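Local atomic coordinates of Myo-inositol phosphohydrolase (Mitsuokella multacida, PDB entry 4WU3), a protein that probably removes phosphate groups from phytate and other myo-inositol phosphates, and binds inositol-(1,3,4,5)-tetrakisphosphate in a pocket of its protein tyrosine phosphatase-like fold. Residues L48-D53 with T132-F137; Y340-D345 with V434-L439; Y550-D555 with G565-R570; Q59-F64 with E103-K108. The protein carries 2 engineered substitutions. One frame throughout, in Å; residues are numbered along the deposited sequence.

Interaction 1. Residues L48-D53 with T132-F137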
# COMPACT_ATOMS: atom_id res chain seq x y z
N LEU A 48 -3.44 -22.82 -2.68
CA LEU A 48 -4.72 -22.60 -2.03
C LEU A 48 -5.06 -23.80 -1.16
O LEU A 48 -5.36 -24.87 -1.68
CB LEU A 48 -5.83 -22.38 -3.07
CG LEU A 48 -7.17 -21.88 -2.52
CD1 LEU A 48 -7.03 -20.45 -2.02
CD2 LEU A 48 -8.24 -21.96 -3.58
N ALA A 49 -5.00 -23.62 0.15
CA ALA A 49 -5.15 -24.75 1.06
C ALA A 49 -6.42 -24.67 1.88
O ALA A 49 -6.74 -23.64 2.46
CB ALA A 49 -3.94 -24.85 1.96
N LEU A 50 -7.16 -25.78 1.91
CA LEU A 50 -8.35 -25.84 2.74
C LEU A 50 -7.85 -26.09 4.14
O LEU A 50 -7.14 -27.06 4.36
CB LEU A 50 -9.28 -26.96 2.29
CG LEU A 50 -10.54 -27.21 3.15
CD1 LEU A 50 -11.37 -25.95 3.31
CD2 LEU A 50 -11.39 -28.31 2.54
N LYS A 51 -8.20 -25.21 5.07
CA LYS A 51 -7.74 -25.38 6.44
C LYS A 51 -8.81 -25.04 7.46
O LYS A 51 -9.85 -24.45 7.14
CB LYS A 51 -6.48 -24.55 6.70
CG LYS A 51 -6.65 -23.06 6.46
CD LYS A 51 -7.20 -22.34 7.68
CE LYS A 51 -6.79 -20.87 7.61
NZ LYS A 51 -7.38 -20.06 8.71
N ILE A 52 -8.54 -25.43 8.70
CA ILE A 52 -9.44 -25.24 9.81
C ILE A 52 -9.30 -23.82 10.37
O ILE A 52 -8.21 -23.38 10.71
CB ILE A 52 -9.17 -26.29 10.90
CG1 ILE A 52 -9.52 -27.69 10.37
CG2 ILE A 52 -9.95 -26.00 12.17
CD1 ILE A 52 -9.06 -28.83 11.26
N ASP A 53 -10.42 -23.10 10.44
CA ASP A 53 -10.45 -21.76 11.03
C ASP A 53 -10.72 -21.87 12.53
O ASP A 53 -9.97 -21.32 13.35
CB ASP A 53 -11.57 -20.92 10.39
CG ASP A 53 -11.31 -20.55 8.94
OD1 ASP A 53 -10.14 -20.51 8.51
OD2 ASP A 53 -12.29 -20.28 8.22
N THR A 132 -17.51 -27.22 12.38
CA THR A 132 -16.15 -26.74 12.24
C THR A 132 -16.03 -25.71 11.12
O THR A 132 -16.53 -25.92 10.01
CB THR A 132 -15.18 -27.89 11.91
OG1 THR A 132 -15.30 -28.95 12.87
CG2 THR A 132 -13.74 -27.37 11.88
N ALA A 133 -15.39 -24.59 11.42
CA ALA A 133 -15.21 -23.55 10.41
C ALA A 133 -13.94 -23.80 9.64
O ALA A 133 -12.87 -24.00 10.21
CB ALA A 133 -15.18 -22.16 11.05
N VAL A 134 -14.07 -23.76 8.32
CA VAL A 134 -12.94 -23.95 7.42
C VAL A 134 -12.90 -22.84 6.38
O VAL A 134 -13.90 -22.17 6.12
CB VAL A 134 -13.05 -25.30 6.69
CG1 VAL A 134 -13.16 -26.42 7.70
CG2 VAL A 134 -14.25 -25.28 5.76
N SER A 135 -11.73 -22.65 5.78
CA SER A 135 -11.60 -21.63 4.74
C SER A 135 -10.49 -22.01 3.79
O SER A 135 -9.65 -22.84 4.11
CB SER A 135 -11.30 -20.25 5.35
OG SER A 135 -10.00 -20.21 5.91
N TRP A 136 -10.49 -21.39 2.62
CA TRP A 136 -9.45 -21.61 1.64
C TRP A 136 -8.39 -20.53 1.78
O TRP A 136 -8.63 -19.34 1.53
CB TRP A 136 -10.05 -21.65 0.22
CG TRP A 136 -10.70 -22.95 -0.05
CD1 TRP A 136 -10.15 -24.03 -0.69
CD2 TRP A 136 -12.02 -23.35 0.35
NE1 TRP A 136 -11.05 -25.06 -0.73
CE2 TRP A 136 -12.20 -24.67 -0.09
CE3 TRP A 136 -13.06 -22.72 1.03
CZ2 TRP A 136 -13.38 -25.37 0.12
CZ3 TRP A 136 -14.22 -23.41 1.24
CH2 TRP A 136 -14.38 -24.73 0.78
N PHE A 137 -7.21 -20.96 2.20
CA PHE A 137 -6.13 -20.04 2.52
C PHE A 137 -5.02 -20.02 1.48
O PHE A 137 -4.48 -21.06 1.10
CB PHE A 137 -5.55 -20.40 3.89
CG PHE A 137 -4.43 -19.51 4.32
CD1 PHE A 137 -4.68 -18.36 5.03
CD2 PHE A 137 -3.13 -19.84 4.03
CE1 PHE A 137 -3.63 -17.54 5.42
CE2 PHE A 137 -2.09 -19.03 4.42
CZ PHE A 137 -2.34 -17.88 5.11

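Interaction 2. Residues Y340-D345 with V434-L439. With 4IP (inositol-(1,3,4,5)-tetrakisphosphate), chain F.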
# COMPACT_ATOMS: atom_id res chain seq x y z
N TYR A 340 -15.20 6.01 -23.93
CA TYR A 340 -14.42 7.21 -24.20
C TYR A 340 -14.00 7.34 -25.67
O TYR A 340 -13.30 8.28 -26.04
CB TYR A 340 -13.19 7.21 -23.31
CG TYR A 340 -12.38 5.95 -23.51
CD1 TYR A 340 -11.52 5.84 -24.58
CD2 TYR A 340 -12.50 4.87 -22.65
CE1 TYR A 340 -10.78 4.69 -24.80
CE2 TYR A 340 -11.76 3.71 -22.85
CZ TYR A 340 -10.90 3.63 -23.94
OH TYR A 340 -10.14 2.51 -24.19
N ILE A 341 -14.42 6.39 -26.52
CA ILE A 341 -14.07 6.45 -27.94
C ILE A 341 -15.09 5.71 -28.80
O ILE A 341 -15.69 4.72 -28.37
CB ILE A 341 -12.67 5.86 -28.19
CG1 ILE A 341 -12.14 6.26 -29.57
CG2 ILE A 341 -12.69 4.34 -28.06
CD1 ILE A 341 -10.70 5.85 -29.83
N TRP A 342 -15.26 6.17 -30.03
CA TRP A 342 -16.04 5.43 -31.00
C TRP A 342 -15.12 4.42 -31.69
O TRP A 342 -14.19 4.75 -32.41
CB TRP A 342 -16.69 6.35 -32.03
CG TRP A 342 -17.88 7.09 -31.49
CD1 TRP A 342 -17.95 8.42 -31.22
CD2 TRP A 342 -19.17 6.54 -31.17
NE1 TRP A 342 -19.20 8.74 -30.73
CE2 TRP A 342 -19.97 7.61 -30.70
CE3 TRP A 342 -19.72 5.26 -31.22
CZ2 TRP A 342 -21.29 7.43 -30.28
CZ3 TRP A 342 -21.03 5.08 -30.81
CH2 TRP A 342 -21.80 6.16 -30.36
N ARG A 343 -15.40 3.15 -31.41
CA ARG A 343 -14.66 2.06 -31.98
C ARG A 343 -15.29 1.68 -33.31
O ARG A 343 -16.51 1.62 -33.43
CB ARG A 343 -14.75 0.87 -31.03
CG ARG A 343 -14.21 -0.43 -31.59
CD ARG A 343 -14.43 -1.55 -30.58
NE ARG A 343 -13.56 -2.69 -30.83
CZ ARG A 343 -13.54 -3.80 -30.08
NH1 ARG A 343 -14.34 -3.92 -29.04
NH2 ARG A 343 -12.71 -4.79 -30.38
N LEU A 344 -14.45 1.43 -34.30
CA LEU A 344 -14.88 0.84 -35.55
C LEU A 344 -14.96 -0.68 -35.41
O LEU A 344 -13.95 -1.35 -35.44
CB LEU A 344 -13.89 1.20 -36.65
CG LEU A 344 -14.06 0.51 -38.00
CD1 LEU A 344 -15.44 0.80 -38.58
CD2 LEU A 344 -12.96 1.00 -38.94
N ASP A 345 -16.17 -1.20 -35.25
CA ASP A 345 -16.38 -2.64 -35.06
C ASP A 345 -16.13 -3.38 -36.36
O ASP A 345 -15.45 -4.40 -36.39
CB ASP A 345 -17.80 -2.94 -34.59
CG ASP A 345 -18.05 -2.55 -33.14
OD1 ASP A 345 -17.07 -2.46 -32.39
OD2 ASP A 345 -19.22 -2.33 -32.77
N VAL A 434 -20.24 0.74 -35.51
CA VAL A 434 -19.44 1.39 -34.49
C VAL A 434 -20.02 1.11 -33.12
O VAL A 434 -21.18 0.70 -33.00
CB VAL A 434 -19.39 2.92 -34.70
CG1 VAL A 434 -18.80 3.26 -36.06
CG2 VAL A 434 -20.77 3.53 -34.57
N SER A 435 -19.21 1.31 -32.08
CA SER A 435 -19.65 1.16 -30.70
C SER A 435 -18.95 2.16 -29.78
O SER A 435 -17.86 2.64 -30.06
CB SER A 435 -19.43 -0.28 -30.20
OG SER A 435 -18.08 -0.66 -30.31
N TRP A 436 -19.60 2.49 -28.67
CA TRP A 436 -19.01 3.42 -27.72
C TRP A 436 -18.21 2.60 -26.72
O TRP A 436 -18.76 1.96 -25.83
CB TRP A 436 -20.11 4.22 -27.03
CG TRP A 436 -19.62 5.31 -26.12
CD1 TRP A 436 -19.90 5.45 -24.79
CD2 TRP A 436 -18.80 6.43 -26.47
NE1 TRP A 436 -19.29 6.57 -24.29
CE2 TRP A 436 -18.61 7.19 -25.30
CE3 TRP A 436 -18.19 6.86 -27.66
CZ2 TRP A 436 -17.85 8.36 -25.28
CZ3 TRP A 436 -17.43 8.02 -27.64
CH2 TRP A 436 -17.27 8.76 -26.46
N TYR A 437 -16.89 2.60 -26.90
CA TYR A 437 -16.01 1.66 -26.23
C TYR A 437 -15.46 2.23 -24.95
O TYR A 437 -14.79 3.26 -24.96
CB TYR A 437 -14.84 1.29 -27.14
CG TYR A 437 -13.94 0.23 -26.55
CD1 TYR A 437 -14.25 -1.12 -26.65
CD2 TYR A 437 -12.78 0.58 -25.88
CE1 TYR A 437 -13.42 -2.09 -26.11
CE2 TYR A 437 -11.95 -0.38 -25.31
CZ TYR A 437 -12.28 -1.71 -25.43
OH TYR A 437 -11.46 -2.66 -24.88
N GLY A 438 -15.71 1.53 -23.86
CA GLY A 438 -15.04 1.81 -22.59
C GLY A 438 -14.11 0.66 -22.22
O GLY A 438 -14.12 -0.38 -22.87
N LEU A 439 -13.31 0.85 -21.18
CA LEU A 439 -12.42 -0.19 -20.69
C LEU A 439 -13.13 -1.54 -20.57
O LEU A 439 -14.24 -1.63 -20.05
CB LEU A 439 -11.86 0.22 -19.34
CG LEU A 439 -11.07 -0.82 -18.56
CD1 LEU A 439 -9.72 -1.05 -19.23
CD2 LEU A 439 -10.90 -0.36 -17.12
C1 4IP F . -15.79 -11.29 -27.41
O1 4IP F . -16.81 -11.88 -28.22
C2 4IP F . -15.28 -10.00 -28.06
O2 4IP F . -14.85 -10.29 -29.39
C3 4IP F . -14.10 -9.41 -27.30
O3 4IP F . -13.64 -8.24 -27.97
C4 4IP F . -12.96 -10.41 -27.16
O4 4IP F . -11.93 -9.83 -26.36
C5 4IP F . -13.46 -11.70 -26.51
O5 4IP F . -12.40 -12.66 -26.43
C6 4IP F . -14.64 -12.29 -27.27
O6 4IP F . -15.12 -13.47 -26.62
P1 4IP F . -18.35 -11.42 -28.15
O1P 4IP F . -18.83 -11.93 -26.82
O2P 4IP F . -18.95 -12.10 -29.35
O3P 4IP F . -18.30 -9.92 -28.28
P3 4IP F . -13.57 -6.83 -27.18
O4P 4IP F . -12.99 -7.19 -25.84
O5P 4IP F . -15.01 -6.36 -27.14
O6P 4IP F . -12.65 -5.97 -28.02
P4 4IP F . -10.38 -9.79 -26.83
O7P 4IP F . -10.42 -9.25 -28.24
O8P 4IP F . -9.76 -8.84 -25.83
O9P 4IP F . -9.94 -11.23 -26.71
P5 4IP F . -12.29 -13.63 -25.14
OPF 4IP F . -12.90 -12.83 -23.99
OPG 4IP F . -10.80 -13.87 -25.03
OPH 4IP F . -13.10 -14.85 -25.52
O HOH W 1 -17.11 -2.68 -28.59

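Interaction 3. Residues Y550-D555 with G565-R570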
# COMPACT_ATOMS: atom_id res chain seq x y z
N TYR A 550 -25.12 -18.11 -26.38
CA TYR A 550 -26.55 -18.17 -26.70
C TYR A 550 -26.86 -19.26 -27.72
O TYR A 550 -27.85 -20.00 -27.56
CB TYR A 550 -27.07 -16.80 -27.14
CG TYR A 550 -27.52 -15.96 -25.97
CD1 TYR A 550 -28.80 -16.10 -25.44
CD2 TYR A 550 -26.65 -15.08 -25.34
CE1 TYR A 550 -29.21 -15.36 -24.35
CE2 TYR A 550 -27.05 -14.33 -24.25
CZ TYR A 550 -28.33 -14.47 -23.75
OH TYR A 550 -28.73 -13.72 -22.66
N MET A 551 -26.03 -19.40 -28.75
CA MET A 551 -26.27 -20.46 -29.73
C MET A 551 -26.26 -21.86 -29.08
O MET A 551 -27.09 -22.71 -29.40
CB MET A 551 -25.25 -20.39 -30.87
CG MET A 551 -25.41 -19.18 -31.77
SD MET A 551 -24.04 -18.91 -32.90
CE MET A 551 -24.42 -20.15 -34.14
N ALA A 552 -25.31 -22.09 -28.17
CA ALA A 552 -25.21 -23.36 -27.47
C ALA A 552 -26.41 -23.60 -26.56
O ALA A 552 -26.87 -24.74 -26.42
CB ALA A 552 -23.91 -23.40 -26.66
N MET A 553 -26.92 -22.55 -25.94
CA MET A 553 -28.09 -22.68 -25.06
C MET A 553 -29.35 -23.02 -25.85
O MET A 553 -30.16 -23.84 -25.43
CB MET A 553 -28.31 -21.41 -24.26
CG MET A 553 -27.40 -21.29 -23.05
SD MET A 553 -27.81 -19.86 -22.05
CE MET A 553 -26.76 -18.59 -22.76
N TYR A 554 -29.52 -22.37 -27.00
CA TYR A 554 -30.65 -22.65 -27.86
C TYR A 554 -30.55 -24.05 -28.47
O TYR A 554 -31.52 -24.80 -28.48
CB TYR A 554 -30.73 -21.59 -28.96
CG TYR A 554 -31.94 -21.68 -29.85
CD1 TYR A 554 -33.22 -21.74 -29.30
CD2 TYR A 554 -31.83 -21.67 -31.22
CE1 TYR A 554 -34.34 -21.82 -30.10
CE2 TYR A 554 -32.95 -21.74 -32.03
CZ TYR A 554 -34.20 -21.81 -31.47
OH TYR A 554 -35.31 -21.89 -32.28
N ASP A 555 -29.36 -24.41 -28.96
CA ASP A 555 -29.12 -25.75 -29.47
C ASP A 555 -29.57 -26.79 -28.44
O ASP A 555 -30.36 -27.69 -28.76
CB ASP A 555 -27.64 -25.93 -29.81
CG ASP A 555 -27.36 -27.13 -30.73
OD1 ASP A 555 -28.29 -27.92 -31.03
OD2 ASP A 555 -26.19 -27.29 -31.15
N GLY A 565 -21.03 -32.10 -24.39
CA GLY A 565 -19.81 -32.05 -25.18
C GLY A 565 -20.02 -32.01 -26.68
O GLY A 565 -19.23 -31.38 -27.40
N ASP A 566 -21.06 -32.67 -27.18
CA ASP A 566 -21.37 -32.62 -28.61
C ASP A 566 -21.90 -31.24 -29.04
O ASP A 566 -21.52 -30.70 -30.08
CB ASP A 566 -22.37 -33.71 -29.00
CG ASP A 566 -21.73 -35.08 -29.15
OD1 ASP A 566 -20.53 -35.22 -28.84
OD2 ASP A 566 -22.42 -36.02 -29.58
N ILE A 567 -22.77 -30.67 -28.21
CA ILE A 567 -23.28 -29.32 -28.45
C ILE A 567 -22.11 -28.33 -28.51
O ILE A 567 -21.93 -27.61 -29.50
CB ILE A 567 -24.22 -28.88 -27.32
CG1 ILE A 567 -25.48 -29.75 -27.28
CG2 ILE A 567 -24.59 -27.41 -27.47
CD1 ILE A 567 -26.47 -29.48 -28.39
N LEU A 568 -21.30 -28.29 -27.46
CA LEU A 568 -20.20 -27.33 -27.41
C LEU A 568 -19.21 -27.57 -28.54
O LEU A 568 -18.70 -26.63 -29.16
CB LEU A 568 -19.49 -27.41 -26.05
CG LEU A 568 -20.39 -27.04 -24.87
CD1 LEU A 568 -19.58 -26.90 -23.59
CD2 LEU A 568 -21.18 -25.77 -25.13
N SER A 569 -18.97 -28.84 -28.84
CA SER A 569 -18.05 -29.19 -29.90
C SER A 569 -18.56 -28.74 -31.28
O SER A 569 -17.82 -28.13 -32.05
CB SER A 569 -17.78 -30.69 -29.87
OG SER A 569 -17.17 -31.05 -28.63
N ARG A 570 -19.81 -29.02 -31.61
CA ARG A 570 -20.28 -28.61 -32.92
C ARG A 570 -20.42 -27.10 -33.04
O ARG A 570 -20.10 -26.53 -34.09
CB ARG A 570 -21.57 -29.34 -33.30
CG ARG A 570 -22.80 -28.99 -32.49
CD ARG A 570 -23.77 -30.14 -32.58
NE ARG A 570 -25.15 -29.74 -32.32
CZ ARG A 570 -26.18 -30.56 -32.45
NH1 ARG A 570 -27.39 -30.14 -32.21
NH2 ARG A 570 -26.01 -31.80 -32.84

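Interaction 4. Residues Q59-F64 with E103-K108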
# COMPACT_ATOMS: atom_id res chain seq x y z
N GLN A 59 -17.73 -22.32 23.49
CA GLN A 59 -17.07 -21.18 24.12
C GLN A 59 -17.29 -19.94 23.27
O GLN A 59 -17.63 -20.04 22.08
CB GLN A 59 -15.57 -21.45 24.24
CG GLN A 59 -14.87 -21.49 22.89
CD GLN A 59 -13.39 -21.78 22.98
OE1 GLN A 59 -12.82 -21.88 24.07
NE2 GLN A 59 -12.74 -21.92 21.83
N LEU A 60 -17.09 -18.77 23.86
CA LEU A 60 -17.02 -17.55 23.09
C LEU A 60 -15.76 -17.60 22.24
O LEU A 60 -14.74 -18.12 22.69
CB LEU A 60 -16.99 -16.33 24.01
CG LEU A 60 -18.27 -15.97 24.73
CD1 LEU A 60 -18.05 -14.74 25.59
CD2 LEU A 60 -19.41 -15.73 23.76
N PRO A 61 -15.82 -17.07 21.02
CA PRO A 61 -14.65 -17.12 20.16
C PRO A 61 -13.59 -16.10 20.53
O PRO A 61 -13.79 -15.25 21.38
CB PRO A 61 -15.21 -16.81 18.78
CG PRO A 61 -16.39 -15.93 19.05
CD PRO A 61 -16.96 -16.41 20.36
N ARG A 62 -12.46 -16.22 19.84
CA ARG A 62 -11.32 -15.33 19.94
C ARG A 62 -11.70 -13.86 19.78
O ARG A 62 -12.45 -13.49 18.88
CB ARG A 62 -10.32 -15.74 18.85
CG ARG A 62 -9.09 -14.87 18.69
CD ARG A 62 -8.26 -15.37 17.53
NE ARG A 62 -7.01 -14.63 17.37
CZ ARG A 62 -6.30 -14.59 16.26
NH1 ARG A 62 -6.70 -15.26 15.18
NH2 ARG A 62 -5.18 -13.90 16.21
N ASN A 63 -11.16 -13.03 20.67
CA ASN A 63 -11.33 -11.58 20.60
C ASN A 63 -12.77 -11.13 20.66
O ASN A 63 -13.11 -10.07 20.15
CB ASN A 63 -10.66 -11.03 19.34
CG ASN A 63 -9.15 -11.04 19.45
OD1 ASN A 63 -8.61 -10.81 20.53
ND2 ASN A 63 -8.47 -11.35 18.35
N PHE A 64 -13.63 -11.91 21.29
CA PHE A 64 -15.01 -11.49 21.46
C PHE A 64 -15.08 -10.25 22.35
O PHE A 64 -14.44 -10.19 23.40
CB PHE A 64 -15.86 -12.59 22.07
CG PHE A 64 -17.28 -12.17 22.31
CD1 PHE A 64 -18.23 -12.29 21.31
CD2 PHE A 64 -17.64 -11.59 23.51
CE1 PHE A 64 -19.52 -11.86 21.51
CE2 PHE A 64 -18.94 -11.16 23.71
CZ PHE A 64 -19.87 -11.29 22.71
N GLU A 103 -23.31 -20.36 18.93
CA GLU A 103 -24.34 -20.66 19.92
C GLU A 103 -24.04 -19.94 21.24
O GLU A 103 -24.94 -19.37 21.86
CB GLU A 103 -24.49 -22.17 20.11
CG GLU A 103 -25.23 -22.84 18.96
CD GLU A 103 -24.96 -24.33 18.84
OE1 GLU A 103 -24.40 -24.94 19.77
OE2 GLU A 103 -25.30 -24.89 17.78
N ALA A 104 -22.77 -19.92 21.63
CA ALA A 104 -22.35 -19.17 22.80
C ALA A 104 -22.58 -17.66 22.63
O ALA A 104 -22.98 -16.97 23.58
CB ALA A 104 -20.89 -19.44 23.11
N ILE A 105 -22.31 -17.14 21.43
CA ILE A 105 -22.58 -15.72 21.15
C ILE A 105 -24.08 -15.39 21.26
O ILE A 105 -24.47 -14.44 21.92
CB ILE A 105 -22.10 -15.31 19.75
CG1 ILE A 105 -20.56 -15.32 19.68
CG2 ILE A 105 -22.64 -13.94 19.39
CD1 ILE A 105 -20.00 -15.02 18.31
N LEU A 106 -24.90 -16.20 20.61
CA LEU A 106 -26.35 -16.01 20.64
C LEU A 106 -26.90 -16.06 22.07
O LEU A 106 -27.78 -15.29 22.42
CB LEU A 106 -27.03 -17.06 19.77
CG LEU A 106 -26.83 -16.88 18.27
CD1 LEU A 106 -27.57 -17.97 17.51
CD2 LEU A 106 -27.31 -15.51 17.84
N LYS A 107 -26.37 -16.97 22.88
CA LYS A 107 -26.80 -17.06 24.27
C LYS A 107 -26.42 -15.78 25.01
O LYS A 107 -27.22 -15.22 25.76
CB LYS A 107 -26.19 -18.28 24.97
CG LYS A 107 -26.85 -18.60 26.30
CD LYS A 107 -26.28 -19.85 26.96
CE LYS A 107 -27.08 -20.22 28.20
NZ LYS A 107 -26.36 -21.18 29.09
N LYS A 108 -25.20 -15.31 24.79
CA LYS A 108 -24.67 -14.21 25.58
C LYS A 108 -25.34 -12.87 25.28
O LYS A 108 -25.55 -12.07 26.18
CB LYS A 108 -23.17 -14.07 25.38
CG LYS A 108 -22.58 -12.88 26.11
CD LYS A 108 -21.10 -13.06 26.38
CE LYS A 108 -20.61 -12.10 27.45
NZ LYS A 108 -21.04 -12.54 28.80

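Interaction 1. Residues L48-D53 with T132-F137
L50 lays its CD1 methyl over the face of the W136 indole: CD1 is 3.8 Å from the centroid of the six-membered ring and 14° off the ring normal, a CH-pi contact. The two residues form a non-hydrogen-bonded pair between antiparallel beta strands 49-54 and 132-137, neighbours in a sheet. With L50 CG trans to its backbone N (chi1 176°), the leucine runs beside the indole and points the same way. Its CD1 also meets V134 CB at 3.8 Å, while L48 CD1 reaches W136 CB at 3.9 Å.

Between these residues and those of the other face runs the backbone pairing. A49 and F137 exchange two nearly straight N-H...O bonds, and K51 and S135 repeat the pattern. Strand 168-175 continues the pairing beyond L50 and I52 through Y172.

On the other face lies the polar edge. S135 OG donates to D53 OD1 over 2.6 Å, meeting the syn lone pair of that oxygen, and K51 NZ reaches the same atom at 2.8 Å in a salt bridge. D53 OD2 is taken by R122. Replacing D53 by an alanine would probably leave K51 and R122 without their counter-charge and S135 OG free to turn. The chain turns a corner at D53, where its backbone N donates to A133 O at 2.6 Å.

Interaction 2. Residues Y340-D345 with V434-L439
Y437, W436 and Y340 bury the most surface in this contact. The Y340 ring lies side by side with Y437, turning one face to Y437 O and bringing its OH to the edge of the Y437 ring, 3.6 Å from CE2. Y340 N also donates to Y437 O, from well above the carbonyl plane. Outside the contact, K76 of the second subunit makes a cation-pi interaction with Y340.

W436 spreads one face over the main chain of Y340 and I341, with its CH2 3.7 Å from Y340 C. Its edge is turned into the face of W342: CE3 stands over the W342 ring, 3.6 Å from W342 CE2, with the planes at 56°, an edge-to-face pair. V434 CG2 touches W342 CE3 at 3.9 Å. An alanine replacing W342 is likely to open a gap beside V434 and take away the ring face against which the W436 edge packs.

Antiparallel strands 342-346 and 432-438 meet here, and Y340 with I341 opposite Y437 make a classic beta bulge. Y437, its CG trans to the backbone N (chi1 -176°), packs CB on I341 CG2 and comes within 3.6 Å of R343 NH1 with CE1, ring and guanidinium planes 81° apart. R343 reaches the bound inositol tetrakisphosphate edge-on: NH2 bonds O6P at 2.6 Å and NH1 bonds O5P at 3.2 Å. A water bridges R343 NH1 and S435 OG. That hydroxyl donates to D345 OD1 at 2.9 Å, while D345 OD2 forms a salt bridge with R422.

Interaction 3. Residues Y550-D555 with G565-R570
D555 reaches across to I567 and R570, and each of its side-chain atoms has a partner there. CB touches the tip of I567, 4.0 Å from its CD1. CG, trans to the backbone N (chi1 -163°), is closer still, 3.4 Å from the same methyl, as the isoleucine and the aspartate pass one another, running opposite ways. Beyond CG the carboxylate opens onto the side of the R570 guanidinium. OD1 accepts from NH1 at 2.7 Å and OD2 from NE at 2.9 Å, each through its syn lone pair. The planes of the two groups are only 20° apart, the geometry of a side-on, two-bond salt bridge.

The contact joins helices 545-558 and 564-573, whose short segments run at 139° with axes 9.7 Å apart. The first of these helices begins at the end of the ligand-binding loop S540-R546, which corresponds to the P-loop of protein tyrosine phosphatases. Nearer that loop, A552 CB packs on L568 CD2 at 3.9 Å and I567 CG2 at 4.1 Å. Two further bonds fix the rotation of the guanidinium, since R570 NH2 donates to the carbonyl oxygens of T381 and K383. D555 OD2 accepts a second hydrogen bond from Q571 NE2.

Interaction 4. Residues Q59-F64 with E103-K108
Apolar contact carries most of this interface, with I105 and K108 of the helix meeting L60, P61 and F64. I105 CD1 lies 3.8 Å from P61 CG, and its CG1 is 4.0 Å from F64 CE1. K108 has CG trans to its backbone N (chi1 176°), which carries the aliphatic part out to the loop before the chain bends at its last torsion: CD touches L60 CD1 at 3.6 Å and F64 CE2 at 3.9 Å, lying roughly perpendicular to the leucine. L60 CD2 then turns back to A104 CB, 4.0 Å away, and also stands over the face of the F64 ring.

A second kind of contact joins side chain to backbone, where A104 CB packs against Q59 O at 3.5 Å. Helix 99-108 here meets the loop between strands 49-54 and 65-66, which bends in a type II beta turn from P61 to F64, its own F64 N to P61 O bond weak at 3.3 Å. On the sheet side I105 rests on S94 and F116, strand residues of the mixed five-stranded sheet.

The polar bonds of the loop go to residues beyond E103-K108. Q59 NE2 bonds E101 OE2 at the start of the same helix, and N63 ND2 donates to A244 O.

How the interactions relate
Interactions 1 and 4 lie in the N-terminal part of the chain and interactions 2 and 3 in the C-terminal part, each part matching the inositol hexakisphosphate and tyrosine phosphatase families. Interaction 4 falls within the chain segment between the two strands of interaction 1, their centres about 20 Å apart; interactions 2 and 3 follow in series, about 30 Å apart between centres. Interactions 1 and 2 occupy corresponding strand pairs, 49-54 with 132-137 and 342-346 with 432-438, about 44 Å apart between centres on opposite sides of the chain's centre. Both keep a serine-aspartate bond and an arginine partner, consistent with a repeated domain; interaction 2 alone contributes a ligand-pocket residue, R343.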